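Local coordinates for activating signal cointegrator 1 complex subunit 3 (Homo sapiens, PDB 6YXQ), which unwinds duplex DNA as a 3'-5' helicase in alkylation repair and helps rescue stalled ribosomes, its N-terminal part present here being the region that binds ASCC2, at residues 100-105 against 140-145. Residues are numbered along the deposited sequence; the frame is centred on the assembly and turned at random.
Sequences FLFMTF and RIISHF
The ring of Phe102 meets Ile141 at its edge: CG2 of Ile141 lies near the ring plane, 4.1 Å from Phe102 CE1. Ile142 comes in obliquely, its CD1 4.1 Å from Phe102 CZ, and the same methyl sits over one face of the Phe145 ring, 3.6 Å above that plane and nearer the ring's border than its centre. Ile142 CD1 thus bridges two aromatic rings. Phe102 reaches across because CG stands anti to the backbone N (chi1 175°), carrying the ring out from helix 91-105, whereas the nearest CA atoms, those of Phe102 and Ile141, remain 9.6 Å apart. No hydrogen bond spans the two segments, and the buried surface is only 127 Å², so the join is a small apolar one made at the far end of one ring. From Ile142 to Phe145 the chain makes a type I beta turn, Phe145 N bonding to Ile142 O at 2.8 Å, consistent with the Phe145 ring lying back over Ile142. Phe102 also touches Ile54, and Ile141 touches Leu58, both of helix 51-61, while Leu74 of helix 64-85 packs on Ile141. The geometry is that of apolar helix-helix packing, buried at Phe102 and Ile141, in the mainly helical ASCC2-binding region.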
loop_
_atom_site.group_PDB
_atom_site.type_symbol
_atom_site.label_atom_id
_atom_site.label_comp_id
_atom_site.label_asym_id
_atom_site.label_seq_id
_atom_site.Cartn_x
_atom_site.Cartn_y
_atom_site.Cartn_z
ATOM N N PHE A 100 17.338 8.479 26.284
ATOM C CA PHE A 100 16.274 7.550 25.924
ATOM C C PHE A 100 15.647 6.914 27.158
ATOM O O PHE A 100 14.425 6.742 27.225
ATOM C CB PHE A 100 16.828 6.475 24.992
ATOM C CG PHE A 100 15.822 5.448 24.599
ATOM C CD1 PHE A 100 14.899 5.716 23.607
ATOM C CD2 PHE A 100 15.794 4.216 25.223
ATOM C CE1 PHE A 100 13.963 4.772 23.244
ATOM C CE2 PHE A 100 14.862 3.268 24.864
ATOM C CZ PHE A 100 13.944 3.547 23.871
ATOM N N LEU A 101 16.467 6.548 28.143
ATOM C CA LEU A 101 15.939 5.977 29.377
ATOM C C LEU A 101 15.071 6.987 30.114
ATOM O O LEU A 101 13.930 6.684 30.486
ATOM C CB LEU A 101 17.084 5.502 30.273
ATOM C CG LEU A 101 17.777 4.224 29.810
ATOM C CD1 LEU A 101 18.891 3.866 30.756
ATOM C CD2 LEU A 101 16.785 3.075 29.690
ATOM N N PHE A 102 15.600 8.197 30.327
ATOM C CA PHE A 102 14.841 9.234 31.017
ATOM C C PHE A 102 13.501 9.462 30.339
ATOM O O PHE A 102 12.457 9.487 30.999
ATOM C CB PHE A 102 15.644 10.533 31.073
ATOM C CG PHE A 102 14.885 11.690 31.667
ATOM C CD1 PHE A 102 14.936 11.944 33.028
ATOM C CD2 PHE A 102 14.130 12.532 30.864
ATOM C CE1 PHE A 102 14.242 13.015 33.578
ATOM C CE2 PHE A 102 13.428 13.602 31.411
ATOM C CZ PHE A 102 13.484 13.842 32.766
ATOM N N MET A 103 13.510 9.610 29.010
ATOM C CA MET A 103 12.265 9.847 28.288
ATOM C C MET A 103 11.350 8.631 28.328
ATOM O O MET A 103 10.126 8.774 28.229
ATOM C CB MET A 103 12.569 10.243 26.846
ATOM C CG MET A 103 13.310 11.557 26.736
ATOM S SD MET A 103 12.371 12.912 27.457
ATOM C CE MET A 103 10.833 12.705 26.575
ATOM N N THR A 104 11.916 7.434 28.477
ATOM C CA THR A 104 11.077 6.252 28.579
ATOM C C THR A 104 10.278 6.247 29.874
ATOM O O THR A 104 9.119 5.819 29.880
ATOM C CB THR A 104 11.936 4.992 28.460
ATOM O OG1 THR A 104 12.463 4.899 27.128
ATOM C CG2 THR A 104 11.113 3.746 28.761
ATOM N N PHE A 105 10.850 6.760 30.965
ATOM C CA PHE A 105 10.239 6.650 32.284
ATOM C C PHE A 105 9.778 7.984 32.857
ATOM O O PHE A 105 9.327 8.021 34.005
ATOM C CB PHE A 105 11.211 5.989 33.265
ATOM C CG PHE A 105 11.556 4.565 32.926
ATOM C CD1 PHE A 105 10.624 3.553 33.085
ATOM C CD2 PHE A 105 12.819 4.236 32.465
ATOM C CE1 PHE A 105 10.945 2.237 32.777
ATOM C CE2 PHE A 105 13.144 2.925 32.158
ATOM C CZ PHE A 105 12.206 1.927 32.314
ATOM N N ARG A 140 12.524 9.840 40.855
ATOM C CA ARG A 140 13.088 10.738 41.849
ATOM C C ARG A 140 13.197 12.148 41.295
ATOM O O ARG A 140 12.811 13.114 41.961
ATOM C CB ARG A 140 14.458 10.231 42.308
ATOM C CG ARG A 140 14.418 9.288 43.503
ATOM C CD ARG A 140 15.789 9.142 44.151
ATOM N NE ARG A 140 16.769 8.570 43.230
ATOM C CZ ARG A 140 16.934 7.267 43.013
ATOM N NH1 ARG A 140 16.183 6.379 43.654
ATOM N NH2 ARG A 140 17.852 6.851 42.150
ATOM N N ILE A 141 13.696 12.283 40.062
ATOM C CA ILE A 141 13.839 13.610 39.461
ATOM C C ILE A 141 12.474 14.269 39.275
ATOM O O ILE A 141 12.266 15.427 39.656
ATOM C CB ILE A 141 14.601 13.521 38.129
ATOM C CG1 ILE A 141 16.089 13.324 38.381
ATOM C CG2 ILE A 141 14.380 14.779 37.302
ATOM C CD1 ILE A 141 16.908 13.292 37.104
ATOM N N ILE A 142 11.524 13.540 38.682
ATOM C CA ILE A 142 10.222 14.130 38.372
ATOM C C ILE A 142 9.471 14.497 39.647
ATOM O O ILE A 142 8.628 15.406 39.644
ATOM C CB ILE A 142 9.396 13.178 37.485
ATOM C CG1 ILE A 142 10.122 12.903 36.167
ATOM C CG2 ILE A 142 8.039 13.773 37.176
ATOM C CD1 ILE A 142 10.257 14.117 35.287
ATOM N N SER A 143 9.767 13.822 40.759
ATOM C CA SER A 143 9.128 14.175 42.020
ATOM C C SER A 143 9.428 15.605 42.451
ATOM O O SER A 143 8.764 16.111 43.362
ATOM C CB SER A 143 9.555 13.193 43.112
ATOM O OG SER A 143 10.862 13.475 43.575
ATOM N N HIS A 144 10.399 16.268 41.821
ATOM C CA HIS A 144 10.679 17.674 42.075
ATOM C C HIS A 144 9.990 18.604 41.082
ATOM O O HIS A 144 9.997 19.823 41.286
ATOM C CB HIS A 144 12.192 17.927 42.044
ATOM C CG HIS A 144 12.954 17.178 43.094
ATOM N ND1 HIS A 144 13.472 17.789 44.214
ATOM C CD2 HIS A 144 13.295 15.871 43.190
ATOM C CE1 HIS A 144 14.093 16.893 44.958
ATOM N NE2 HIS A 144 14.002 15.720 44.358
ATOM N N PHE A 145 9.400 18.071 40.015
ATOM C CA PHE A 145 8.704 18.927 39.066
ATOM C C PHE A 145 7.420 19.431 39.697
ATOM O O PHE A 145 6.725 18.696 40.405
ATOM C CB PHE A 145 8.373 18.176 37.765
ATOM C CG PHE A 145 9.544 17.995 36.823
ATOM C CD1 PHE A 145 10.839 17.854 37.301
ATOM C CD2 PHE A 145 9.336 17.916 35.456
ATOM C CE1 PHE A 145 11.899 17.666 36.433
ATOM C CE2 PHE A 145 10.393 17.727 34.585
ATOM C CZ PHE A 145 11.674 17.601 35.074
#